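Local coordinates for N-(5'-phosphoribosyl)anthranilate isomerase (Jonesia denitrificans, PDB 4WUI), which probably catalyses the isomerisation of N-(5-phospho-beta-D-ribosyl)anthranilate to 1-(2-carboxyphenylamino)-1-deoxy-D-ribulose 5-phosphate, a step of tryptophan biosynthesis, at residues K7-T12 with V59-T64; F30-T35 with L40-I45; S36-T41 with G186-A191; D69-A74 with S80-H85. All blocks are in the same frame, centred on the assembly; numbering follows the deposited sequence. Where two conformers were deposited one is given.

Contact 1 (K7-T12 with V59-T64); sequences KVCGLT and VLVVAT
K7 and V59 meet side chain to side chain across the inside of the barrel, with no hydrogen bond between 7-12 and 59-64. The lysine chain runs past the branched end of V59 at an oblique angle, and it touches through its methylene groups, not its ammonium. K7 CE lies 3.9 Å from V59 CB, and both valine methyls are nearly as close, so that one methylene faces the whole fork of the valine. The K7 chain is nearly extended through chi3 and bends only at its last torsion (chi4 -88°). This turn carries NZ beyond V59 to 4.3 Å from V61 CG2, while its polar partners lie outside the two segments: a salt bridge to D176 and a hydrogen bond to Q83. These two bonds hold the end of a buried lysine, and its aliphatic part is left to pack on V59.

The second meeting point involves C9. Its SG comes within 3.7 Å of V61 CG2, a contact made by one sulfur and one methyl. V61 offers that methyl because CG2 is the branch anti to its carbonyl carbon, whereas CG1 is anti to the backbone N.

Strands 5-8 and 57-62 are not neighbours in the sheet; strand 27-32 lies between them. A citrate, probably from the crystallisation liquor, is bound about 5 Å from the C9 side chain and is consistent with a pocket nearby. K7, C9, V59 and V61 thus point into the interior of the eight-stranded TIM barrel.

Contact 2 (F30-T35 with L40-I45); sequences FVHAPT and LTPPHI
F30 points its CB at the 40-45 segment and meets two aliphatic branches there. Its CB lies 3.9 Å from L40 CD1 and 4.1 Å from I45 CG2, and ring atom CD1 of F30 also reaches L40 CD1. Leucine and phenylalanine side chains run at a slant to each other, without any stacking. Farther along helix 42-50, L48 and T49 continue the surface on which F30 rests.

V31 contributes through its backbone. Its carbonyl oxygen accepts from L40 N at 2.8 Å, a bond bent at the hydrogen (135°). L40 CB lies 3.6 Å from the same V31 O.

H32 makes the other polar link. With CG anti to the backbone N (chi1 -178°), its imidazole swings out to L40, and ND1 donates to L40 O at 2.9 Å. This bond is straighter (162°), and the acceptor sits at the ring edge, in the ring plane. I45 CD1 packs on H32 CB at 3.7 Å, and P42 CD comes within 3.9 Å of H32 CE1.

L40 is therefore gripped at both backbone atoms, its N by V31 and its O by H32, just before the N-cap residue T41 starts helix 42-50. Because ND1 gives its hydrogen to a carbonyl, the rotation of the imidazole is fixed and NE2 is turned to the other side, where it hydrogen-bonds a bound citrate, probably from the crystallisation liquor. The chemistry thus pairs apolar packing at F30 with a polar link at H32.

Contact 3 (S36-T41 with G186-A191); sequences SPRHLT and GVKDPA
G186 lies against P37 and R38 with its bare backbone, the two segments coming so near that the CA atoms of G186 and R38 are 4.4 Å apart. G186 CA stands 3.8 Å from R38 CG and 3.9 Å from P37 O. The positive phi of this residue (77°) suits glycine, and P37 O occupies the place where a side chain would begin. In the facing segment, S36 to H39 form a type I turn, reinforced by an ST turn in which S36 OG accepts from R38 N at 2.9 Å.

K188 comes next among the touching residues. Its chain bends at chi2 (65°) and then extends, bringing NZ, for one of the two modelled R38 conformers, to 4.2 Å from both R38 CG and R38 NE. In that conformer R38 also bends at chi2, and P37 CG sits 3.3 Å above one face of its guanidinium plane, toward the rim. E182 bridges the two cationic ends, one carboxylate oxygen on R38 NH2 and the other on K188 NZ, and it also accepts from G186 N.

D189 sits at the N-cap of helix 190-204. The contact thus lies where the loop between strand 27-32 and helix 42-50 meets the approach to helix 190-204; V31 packs on R38 from strand 27-32, and A16 of helix 14-22 touches K188.

Contact 4 (D69-A74 with S80-H85); sequences DALALA and SVLQLH
L82 is the one strand residue that meets segment 69-74 of helix 67-77, and three helix residues gather round its side chain. Its CD2 touches L71 CD2 at 3.9 Å, methyl against methyl, the two leucines crossing at about a right angle. Its other methyl, CD1, lies 4.4 Å from A70 CB and 4.2 Å from A70 O. The base of the side chain faces A74, with A74 CB and L82 CB separated by 4.4 Å.

The reach of L82 follows from its torsions: with CG anti to the backbone N (chi1 176°), the isobutyl group stands out from the sheet along the helix face, spanning one turn between A70 and A74. These two alanines have no bulk beyond CB, so the helix can settle close, its axis 9.2 Å from that of strand 81-84 and running 150° to it, near antiparallel as expected for a helix that returns the chain to the barrel.

Farther out, Y95, A96 and R99 of helix 90-99 touch L71, and F100 lies on both L71 and A74. The strand itself is fixed by backbone bonds from L82 to R102 and W104, and from V81 and Q83 to L60, within the parallel sheet.

No hydrogen bond joins helix to strand here. The side-chain contact is apolar, resting on van der Waals fit and burial, which is how the helix of this beta-alpha-beta unit seats against the outside of the barrel.

Contacts 1 and 4 are buried, whereas contacts 2 and 3 are partly buried: contact 2 joins strand 27-32 to the start of helix 42-50, and contact 3 joins two loops. Contact 1 lies within the barrel and contact 4 on its outer layer, yet both use the same sheet, in which strands 57-62 and 81-84 are neighbours. Contact 2 is tied to contact 1 by backbone bonds between strands 27-32 and 57-62, and it shares L40 and T41 with contact 3. Chemistry follows place: apolar side chains in contact 4, lysine methylenes and a cysteine sulfur on valines in contact 1, mixed in contact 2, and charge around a shared carboxylate in contact 3.

Contact 1 (K7-T12 with V59-T64)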
loop_
_atom_site.group_PDB
_atom_site.type_symbol
_atom_site.label_atom_id
_atom_site.label_comp_id
_atom_site.label_asym_id
_atom_site.label_seq_id
_atom_site.Cartn_x
_atom_site.Cartn_y
_atom_site.Cartn_z
ATOM N N LYS A 7 3.425 0.470 -4.816
ATOM C CA LYS A 7 3.609 -0.328 -3.611
ATOM C C LYS A 7 2.982 -1.697 -3.796
ATOM O O LYS A 7 1.829 -1.807 -4.195
ATOM C CB LYS A 7 2.960 0.353 -2.409
ATOM C CG LYS A 7 3.073 -0.499 -1.136
ATOM C CD LYS A 7 2.843 0.324 0.106
ATOM C CE LYS A 7 2.484 -0.474 1.305
ATOM N NZ LYS A 7 1.017 -0.697 1.399
ATOM N N VAL A 8 3.749 -2.732 -3.453
ATOM C CA VAL A 8 3.214 -4.077 -3.312
ATOM C C VAL A 8 3.110 -4.339 -1.816
ATOM O O VAL A 8 4.090 -4.199 -1.079
ATOM C CB VAL A 8 4.091 -5.121 -3.993
ATOM C CG1 VAL A 8 3.381 -6.458 -3.938
ATOM C CG2 VAL A 8 4.386 -4.703 -5.446
ATOM N N CYS A 9 1.905 -4.680 -1.375
ATOM C CA CYS A 9 1.627 -4.820 0.043
ATOM C C CYS A 9 1.459 -6.272 0.437
ATOM O O CYS A 9 1.006 -7.088 -0.337
ATOM C CB CYS A 9 0.371 -4.031 0.418
ATOM S SG CYS A 9 0.302 -3.710 2.201
ATOM N N GLY A 10 1.779 -6.592 1.676
ATOM C CA GLY A 10 1.512 -7.919 2.174
ATOM C C GLY A 10 2.449 -8.995 1.670
ATOM O O GLY A 10 1.999 -10.101 1.367
ATOM N N LEU A 11 3.749 -8.693 1.609
ATOM C CA LEU A 11 4.731 -9.700 1.228
ATOM C C LEU A 11 5.136 -10.495 2.448
ATOM O O LEU A 11 5.201 -9.988 3.559
ATOM C CB LEU A 11 5.951 -9.064 0.590
ATOM C CG LEU A 11 5.784 -8.755 -0.932
ATOM C CD1 LEU A 11 4.720 -7.777 -1.251
ATOM C CD2 LEU A 11 7.116 -8.338 -1.528
ATOM N N THR A 12 5.464 -11.770 2.229
ATOM C CA THR A 12 5.769 -12.659 3.341
ATOM C C THR A 12 7.026 -13.505 3.168
ATOM O O THR A 12 7.388 -14.241 4.111
ATOM C CB THR A 12 4.576 -13.590 3.627
ATOM O OG1 THR A 12 4.370 -14.416 2.471
ATOM C CG2 THR A 12 3.315 -12.821 3.976
ATOM N N VAL A 59 7.374 -0.642 4.571
ATOM C CA VAL A 59 6.188 -0.138 5.220
ATOM C C VAL A 59 5.649 -1.190 6.170
ATOM O O VAL A 59 5.339 -2.308 5.757
ATOM C CB VAL A 59 5.102 0.228 4.175
ATOM C CG1 VAL A 59 3.910 0.877 4.865
ATOM C CG2 VAL A 59 5.662 1.118 3.069
ATOM N N LEU A 60 5.520 -0.833 7.445
ATOM C CA LEU A 60 4.823 -1.658 8.428
ATOM C C LEU A 60 3.356 -1.298 8.357
ATOM O O LEU A 60 2.988 -0.136 8.550
ATOM C CB LEU A 60 5.360 -1.403 9.834
ATOM C CG LEU A 60 4.599 -2.096 10.948
ATOM C CD1 LEU A 60 4.743 -3.623 10.830
ATOM C CD2 LEU A 60 5.074 -1.648 12.301
ATOM N N VAL A 61 2.513 -2.299 8.086
ATOM C CA VAL A 61 1.081 -2.085 7.927
ATOM C C VAL A 61 0.347 -2.705 9.105
ATOM O O VAL A 61 0.439 -3.914 9.315
ATOM C CB VAL A 61 0.589 -2.699 6.592
ATOM C CG1 VAL A 61 -0.875 -2.486 6.417
ATOM C CG2 VAL A 61 1.375 -2.154 5.413
ATOM N N VAL A 62 -0.341 -1.883 9.900
ATOM C CA VAL A 62 -1.064 -2.342 11.071
ATOM C C VAL A 62 -2.543 -1.989 10.979
ATOM O O VAL A 62 -2.957 -1.099 10.229
ATOM C CB VAL A 62 -0.463 -1.764 12.379
ATOM C CG1 VAL A 62 0.917 -2.335 12.622
ATOM C CG2 VAL A 62 -0.406 -0.232 12.322
ATOM N N ALA A 63 -3.338 -2.690 11.771
ATOM C CA ALA A 63 -4.788 -2.536 11.765
ATOM C C ALA A 63 -5.401 -2.472 13.160
ATOM O O ALA A 63 -6.268 -1.642 13.412
ATOM C CB ALA A 63 -5.437 -3.670 10.969
ATOM N N THR A 64 -4.973 -3.364 14.059
ATOM C CA THR A 64 -5.601 -3.571 15.356
ATOM C C THR A 64 -4.600 -3.423 16.502
ATOM O O THR A 64 -4.931 -3.658 17.654
ATOM C CB THR A 64 -6.280 -4.982 15.410
ATOM O OG1 THR A 64 -5.343 -5.978 15.026
ATOM C CG2 THR A 64 -7.494 -5.012 14.491
#

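Contact 2 (F30-T35 with L40-I45)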
loop_
_atom_site.group_PDB
_atom_site.type_symbol
_atom_site.label_atom_id
_atom_site.label_comp_id
_atom_site.label_asym_id
_atom_site.label_seq_id
_atom_site.Cartn_x
_atom_site.Cartn_y
_atom_site.Cartn_z
ATOM N N PHE A 30 4.774 -4.900 4.784
ATOM C CA PHE A 30 4.808 -6.060 5.680
ATOM C C PHE A 30 3.666 -5.881 6.665
ATOM O O PHE A 30 3.642 -4.898 7.423
ATOM C CB PHE A 30 6.152 -6.130 6.405
ATOM C CG PHE A 30 7.327 -6.288 5.477
ATOM C CD1 PHE A 30 7.423 -7.387 4.618
ATOM C CD2 PHE A 30 8.355 -5.357 5.449
ATOM C CE1 PHE A 30 8.513 -7.519 3.761
ATOM C CE2 PHE A 30 9.434 -5.516 4.568
ATOM C CZ PHE A 30 9.501 -6.592 3.743
ATOM N N VAL A 31 2.715 -6.801 6.625
ATOM C CA VAL A 31 1.504 -6.694 7.410
ATOM C C VAL A 31 1.674 -7.334 8.778
ATOM O O VAL A 31 2.113 -8.476 8.891
ATOM C CB VAL A 31 0.335 -7.338 6.653
ATOM C CG1 VAL A 31 -0.916 -7.485 7.526
ATOM C CG2 VAL A 31 0.038 -6.566 5.392
ATOM N N HIS A 32 1.312 -6.580 9.816
ATOM C CA HIS A 32 1.233 -7.065 11.163
ATOM C C HIS A 32 -0.191 -6.820 11.608
ATOM O O HIS A 32 -0.570 -5.689 11.896
ATOM C CB HIS A 32 2.209 -6.333 12.071
ATOM C CG HIS A 32 2.197 -6.831 13.470
ATOM N ND1 HIS A 32 2.787 -8.016 13.870
ATOM C CD2 HIS A 32 1.666 -6.282 14.576
ATOM C CE1 HIS A 32 2.599 -8.183 15.164
ATOM N NE2 HIS A 32 1.919 -7.146 15.616
ATOM N N ALA A 33 -0.992 -7.878 11.545
ATOM C CA ALA A 33 -2.457 -7.797 11.713
ATOM C C ALA A 33 -2.911 -9.237 11.842
ATOM O O ALA A 33 -3.060 -9.933 10.846
ATOM C CB ALA A 33 -3.124 -7.142 10.517
ATOM N N PRO A 34 -3.079 -9.723 13.079
ATOM C CA PRO A 34 -3.387 -11.145 13.296
ATOM C C PRO A 34 -4.644 -11.661 12.614
ATOM O O PRO A 34 -4.842 -12.871 12.535
ATOM C CB PRO A 34 -3.516 -11.242 14.822
ATOM C CG PRO A 34 -2.607 -10.188 15.327
ATOM C CD PRO A 34 -2.796 -9.046 14.369
ATOM N N THR A 35 -5.521 -10.779 12.181
ATOM C CA THR A 35 -6.716 -11.172 11.446
ATOM C C THR A 35 -6.479 -11.372 9.954
ATOM O O THR A 35 -7.422 -11.742 9.254
ATOM C CB THR A 35 -7.855 -10.129 11.632
ATOM O OG1 THR A 35 -7.424 -8.854 11.161
ATOM C CG2 THR A 35 -8.222 -10.011 13.096
ATOM N N LEU A 40 2.502 -11.162 9.753
ATOM C CA LEU A 40 3.867 -11.488 10.116
ATOM C C LEU A 40 4.126 -11.111 11.569
ATOM O O LEU A 40 3.667 -10.072 12.056
ATOM C CB LEU A 40 4.855 -10.718 9.231
ATOM C CG LEU A 40 4.795 -11.036 7.741
ATOM C CD1 LEU A 40 5.528 -9.925 6.962
ATOM C CD2 LEU A 40 5.374 -12.382 7.436
ATOM N N THR A 41 4.913 -11.926 12.242
ATOM C CA THR A 41 5.336 -11.633 13.612
ATOM C C THR A 41 6.491 -10.625 13.602
ATOM O O THR A 41 7.159 -10.443 12.597
ATOM C CB THR A 41 5.841 -12.895 14.305
ATOM O OG1 THR A 41 7.074 -13.295 13.692
ATOM C CG2 THR A 41 4.822 -14.033 14.254
ATOM N N PRO A 42 6.745 -9.976 14.755
ATOM C CA PRO A 42 7.832 -8.984 14.783
ATOM C C PRO A 42 9.202 -9.500 14.364
ATOM O O PRO A 42 9.867 -8.862 13.576
ATOM C CB PRO A 42 7.787 -8.468 16.237
ATOM C CG PRO A 42 6.335 -8.606 16.601
ATOM C CD PRO A 42 5.944 -9.937 15.995
ATOM N N PRO A 43 9.623 -10.679 14.842
ATOM C CA PRO A 43 10.943 -11.157 14.411
ATOM C C PRO A 43 11.018 -11.349 12.905
ATOM O O PRO A 43 12.072 -11.146 12.288
ATOM C CB PRO A 43 11.092 -12.489 15.184
ATOM C CG PRO A 43 10.250 -12.363 16.347
ATOM C CD PRO A 43 9.055 -11.557 15.897
ATOM N N HIS A 44 9.924 -11.797 12.304
ATOM C CA HIS A 44 9.925 -12.039 10.867
ATOM C C HIS A 44 9.930 -10.724 10.094
ATOM O O HIS A 44 10.639 -10.593 9.087
ATOM C CB HIS A 44 8.751 -12.934 10.497
ATOM C CG HIS A 44 8.913 -13.594 9.171
ATOM N ND1 HIS A 44 7.946 -14.406 8.619
ATOM C CD2 HIS A 44 9.964 -13.617 8.318
ATOM C CE1 HIS A 44 8.391 -14.884 7.469
ATOM N NE2 HIS A 44 9.611 -14.410 7.258
ATOM N N ILE A 45 9.146 -9.755 10.530
ATOM C CA ILE A 45 9.188 -8.442 9.875
ATOM C C ILE A 45 10.607 -7.858 9.964
ATOM O O ILE A 45 11.092 -7.262 9.013
ATOM C CB ILE A 45 8.173 -7.467 10.475
ATOM C CG1 ILE A 45 6.760 -8.011 10.297
ATOM C CG2 ILE A 45 8.303 -6.077 9.837
ATOM C CD1 ILE A 45 5.675 -7.265 11.067
#

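Contact 3 (S36-T41 with G186-A191)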
loop_
_atom_site.group_PDB
_atom_site.type_symbol
_atom_site.label_atom_id
_atom_site.label_comp_id
_atom_site.label_asym_id
_atom_site.label_seq_id
_atom_site.Cartn_x
_atom_site.Cartn_y
_atom_site.Cartn_z
ATOM N N SER A 36 -5.267 -11.102 9.468
ATOM C CA SER A 36 -4.970 -11.141 8.028
ATOM C C SER A 36 -4.191 -12.384 7.669
ATOM O O SER A 36 -3.283 -12.793 8.405
ATOM C CB SER A 36 -4.098 -9.946 7.651
ATOM O OG SER A 36 -3.580 -10.067 6.334
ATOM N N PRO A 37 -4.450 -12.944 6.480
ATOM C CA PRO A 37 -3.619 -14.059 6.014
ATOM C C PRO A 37 -2.194 -13.636 5.659
ATOM O O PRO A 37 -1.352 -14.508 5.456
ATOM C CB PRO A 37 -4.344 -14.559 4.770
ATOM C CG PRO A 37 -5.055 -13.339 4.246
ATOM C CD PRO A 37 -5.505 -12.609 5.511
ATOM N N ARG A 38 -1.934 -12.338 5.572
ATOM C CA ARG A 38 -0.602 -11.813 5.301
ATOM C C ARG A 38 0.172 -11.483 6.576
ATOM O O ARG A 38 1.278 -10.958 6.500
ATOM C CB ARG A 38 -0.704 -10.597 4.362
ATOM C CG ARG A 38 -1.324 -10.946 3.031
ATOM C CD ARG A 38 -2.647 -10.305 2.807
ATOM N NE ARG A 38 -3.294 -10.795 1.609
ATOM C CZ ARG A 38 -4.600 -10.912 1.496
ATOM N NH1 ARG A 38 -5.411 -10.497 2.455
ATOM N NH2 ARG A 38 -5.092 -11.457 0.413
ATOM N N HIS A 39 -0.376 -11.819 7.745
ATOM C CA HIS A 39 0.229 -11.485 9.032
ATOM C C HIS A 39 1.653 -12.000 9.185
ATOM O O HIS A 39 1.931 -13.168 8.892
ATOM C CB HIS A 39 -0.623 -12.056 10.157
ATOM C CG HIS A 39 -0.082 -11.780 11.532
ATOM N ND1 HIS A 39 0.034 -10.501 12.052
ATOM C CD2 HIS A 39 0.395 -12.634 12.475
ATOM C CE1 HIS A 39 0.553 -10.603 13.267
ATOM N NE2 HIS A 39 0.785 -11.877 13.541
ATOM N N LEU A 40 2.502 -11.162 9.753
ATOM C CA LEU A 40 3.867 -11.488 10.116
ATOM C C LEU A 40 4.126 -11.111 11.569
ATOM O O LEU A 40 3.667 -10.072 12.056
ATOM C CB LEU A 40 4.855 -10.718 9.231
ATOM C CG LEU A 40 4.795 -11.036 7.741
ATOM C CD1 LEU A 40 5.528 -9.925 6.962
ATOM C CD2 LEU A 40 5.374 -12.382 7.436
ATOM N N THR A 41 4.913 -11.926 12.242
ATOM C CA THR A 41 5.336 -11.633 13.612
ATOM C C THR A 41 6.491 -10.625 13.602
ATOM O O THR A 41 7.159 -10.443 12.597
ATOM C CB THR A 41 5.841 -12.895 14.305
ATOM O OG1 THR A 41 7.074 -13.295 13.692
ATOM C CG2 THR A 41 4.822 -14.033 14.254
ATOM N N GLY A 186 -1.444 -14.380 1.170
ATOM C CA GLY A 186 -0.149 -14.330 1.772
ATOM C C GLY A 186 0.921 -14.952 0.930
ATOM O O GLY A 186 2.007 -15.137 1.467
ATOM N N VAL A 187 0.644 -15.316 -0.337
ATOM C CA VAL A 187 1.685 -15.856 -1.196
ATOM C C VAL A 187 1.761 -14.984 -2.458
ATOM O O VAL A 187 0.927 -15.095 -3.364
ATOM C CB VAL A 187 1.443 -17.323 -1.581
ATOM C CG1 VAL A 187 2.634 -17.854 -2.346
ATOM C CG2 VAL A 187 1.168 -18.171 -0.321
ATOM N N LYS A 188 2.751 -14.099 -2.513
ATOM C CA LYS A 188 2.907 -13.234 -3.683
ATOM C C LYS A 188 3.526 -14.040 -4.818
ATOM O O LYS A 188 4.420 -14.867 -4.614
ATOM C CB LYS A 188 3.705 -11.984 -3.359
ATOM C CG LYS A 188 2.822 -10.763 -3.184
ATOM C CD LYS A 188 1.901 -10.864 -1.988
ATOM C CE LYS A 188 0.927 -9.706 -1.931
ATOM N NZ LYS A 188 0.063 -9.782 -0.738
ATOM N N ASP A 189 3.046 -13.775 -6.028
ATOM C CA ASP A 189 3.413 -14.505 -7.234
ATOM C C ASP A 189 4.369 -13.636 -8.055
ATOM O O ASP A 189 3.947 -12.603 -8.569
ATOM C CB ASP A 189 2.116 -14.774 -8.018
ATOM C CG ASP A 189 2.337 -15.593 -9.281
ATOM O OD1 ASP A 189 3.449 -15.564 -9.837
ATOM O OD2 ASP A 189 1.398 -16.296 -9.732
ATOM N N PRO A 190 5.649 -14.045 -8.211
ATOM C CA PRO A 190 6.579 -13.201 -8.975
ATOM C C PRO A 190 6.079 -12.813 -10.365
ATOM O O PRO A 190 6.281 -11.677 -10.771
ATOM C CB PRO A 190 7.839 -14.085 -9.049
ATOM C CG PRO A 190 7.809 -14.848 -7.752
ATOM C CD PRO A 190 6.338 -15.210 -7.612
ATOM N N ALA A 191 5.470 -13.747 -11.091
ATOM C CA ALA A 191 5.012 -13.416 -12.437
ATOM C C ALA A 191 3.942 -12.331 -12.408
ATOM O O ALA A 191 3.911 -11.476 -13.297
ATOM C CB ALA A 191 4.501 -14.654 -13.146
#

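Contact 4 (D69-A74 with S80-H85)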
loop_
_atom_site.group_PDB
_atom_site.type_symbol
_atom_site.label_atom_id
_atom_site.label_comp_id
_atom_site.label_asym_id
_atom_site.label_seq_id
_atom_site.Cartn_x
_atom_site.Cartn_y
_atom_site.Cartn_z
ATOM N N ASP A 69 2.113 0.647 20.692
ATOM C CA ASP A 69 2.777 -0.592 20.322
ATOM C C ASP A 69 3.162 -0.608 18.844
ATOM O O ASP A 69 4.215 -1.139 18.489
ATOM C CB ASP A 69 1.881 -1.798 20.610
ATOM C CG ASP A 69 1.705 -2.098 22.078
ATOM O OD1 ASP A 69 2.361 -1.468 22.938
ATOM O OD2 ASP A 69 0.956 -3.064 22.354
ATOM N N ALA A 70 2.309 -0.040 18.002
ATOM C CA ALA A 70 2.610 0.033 16.588
ATOM C C ALA A 70 3.834 0.889 16.334
ATOM O O ALA A 70 4.687 0.563 15.502
ATOM C CB ALA A 70 1.414 0.547 15.811
ATOM N N LEU A 71 3.931 2.006 17.059
ATOM C CA LEU A 71 5.106 2.862 16.981
ATOM C C LEU A 71 6.356 2.120 17.415
ATOM O O LEU A 71 7.397 2.187 16.767
ATOM C CB LEU A 71 4.896 4.107 17.834
ATOM C CG LEU A 71 3.994 5.160 17.214
ATOM C CD1 LEU A 71 3.538 6.142 18.281
ATOM C CD2 LEU A 71 4.710 5.885 16.081
ATOM N N ALA A 72 6.263 1.407 18.534
ATOM C CA ALA A 72 7.406 0.642 19.030
ATOM C C ALA A 72 7.851 -0.396 18.000
ATOM O O ALA A 72 9.057 -0.611 17.798
ATOM C CB ALA A 72 7.074 -0.015 20.359
ATOM N N LEU A 73 6.875 -1.036 17.351
ATOM C CA LEU A 73 7.185 -2.052 16.344
ATOM C C LEU A 73 7.794 -1.422 15.082
ATOM O O LEU A 73 8.726 -1.977 14.488
ATOM C CB LEU A 73 5.914 -2.813 15.988
ATOM C CG LEU A 73 6.097 -3.997 15.032
ATOM C CD1 LEU A 73 7.053 -5.025 15.598
ATOM C CD2 LEU A 73 4.744 -4.624 14.780
ATOM N N ALA A 74 7.322 -0.251 14.683
ATOM C CA ALA A 74 7.932 0.437 13.558
ATOM C C ALA A 74 9.380 0.743 13.843
ATOM O O ALA A 74 10.250 0.573 12.981
ATOM C CB ALA A 74 7.168 1.712 13.229
ATOM N N SER A 80 10.752 2.058 7.023
ATOM C CA SER A 80 10.727 3.456 6.608
ATOM C C SER A 80 9.426 4.151 7.025
ATOM O O SER A 80 9.433 5.348 7.326
ATOM C CB SER A 80 10.848 3.548 5.064
ATOM O OG SER A 80 11.767 2.644 4.436
ATOM N N VAL A 81 8.306 3.449 6.927
ATOM C CA VAL A 81 6.970 4.039 6.997
ATOM C C VAL A 81 6.068 3.184 7.893
ATOM O O VAL A 81 6.136 1.959 7.839
ATOM C CB VAL A 81 6.328 4.098 5.595
ATOM C CG1 VAL A 81 4.907 4.603 5.624
ATOM C CG2 VAL A 81 7.161 4.903 4.615
ATOM N N LEU A 82 5.227 3.856 8.673
ATOM C CA LEU A 82 4.132 3.225 9.410
ATOM C C LEU A 82 2.816 3.539 8.726
ATOM O O LEU A 82 2.437 4.713 8.641
ATOM C CB LEU A 82 4.131 3.730 10.854
ATOM C CG LEU A 82 2.979 3.244 11.736
ATOM C CD1 LEU A 82 2.958 1.731 11.875
ATOM C CD2 LEU A 82 3.062 3.884 13.114
ATOM N N GLN A 83 2.115 2.513 8.218
ATOM C CA GLN A 83 0.837 2.657 7.559
ATOM C C GLN A 83 -0.279 2.152 8.481
ATOM O O GLN A 83 -0.258 0.991 8.911
ATOM C CB GLN A 83 0.797 1.891 6.221
ATOM C CG GLN A 83 -0.527 1.951 5.524
ATOM C CD GLN A 83 -0.581 1.121 4.268
ATOM O OE1 GLN A 83 0.355 1.122 3.471
ATOM N NE2 GLN A 83 -1.678 0.403 4.076
ATOM N N LEU A 84 -1.250 3.022 8.760
ATOM C CA LEU A 84 -2.345 2.752 9.668
ATOM C C LEU A 84 -3.613 2.487 8.870
ATOM O O LEU A 84 -4.054 3.315 8.070
ATOM C CB LEU A 84 -2.570 3.976 10.566
ATOM C CG LEU A 84 -1.368 4.399 11.380
ATOM C CD1 LEU A 84 -1.660 5.691 12.135
ATOM C CD2 LEU A 84 -0.905 3.301 12.301
ATOM N N HIS A 85 -4.229 1.338 9.116
ATOM C CA HIS A 85 -5.491 1.041 8.469
ATOM C C HIS A 85 -6.625 1.921 9.018
ATOM O O HIS A 85 -6.460 2.685 9.979
ATOM C CB HIS A 85 -5.811 -0.417 8.669
ATOM C CG HIS A 85 -6.677 -1.011 7.605
ATOM N ND1 HIS A 85 -7.924 -1.549 7.861
ATOM C CD2 HIS A 85 -6.446 -1.213 6.283
ATOM C CE1 HIS A 85 -8.432 -2.041 6.742
ATOM N NE2 HIS A 85 -7.555 -1.843 5.768
#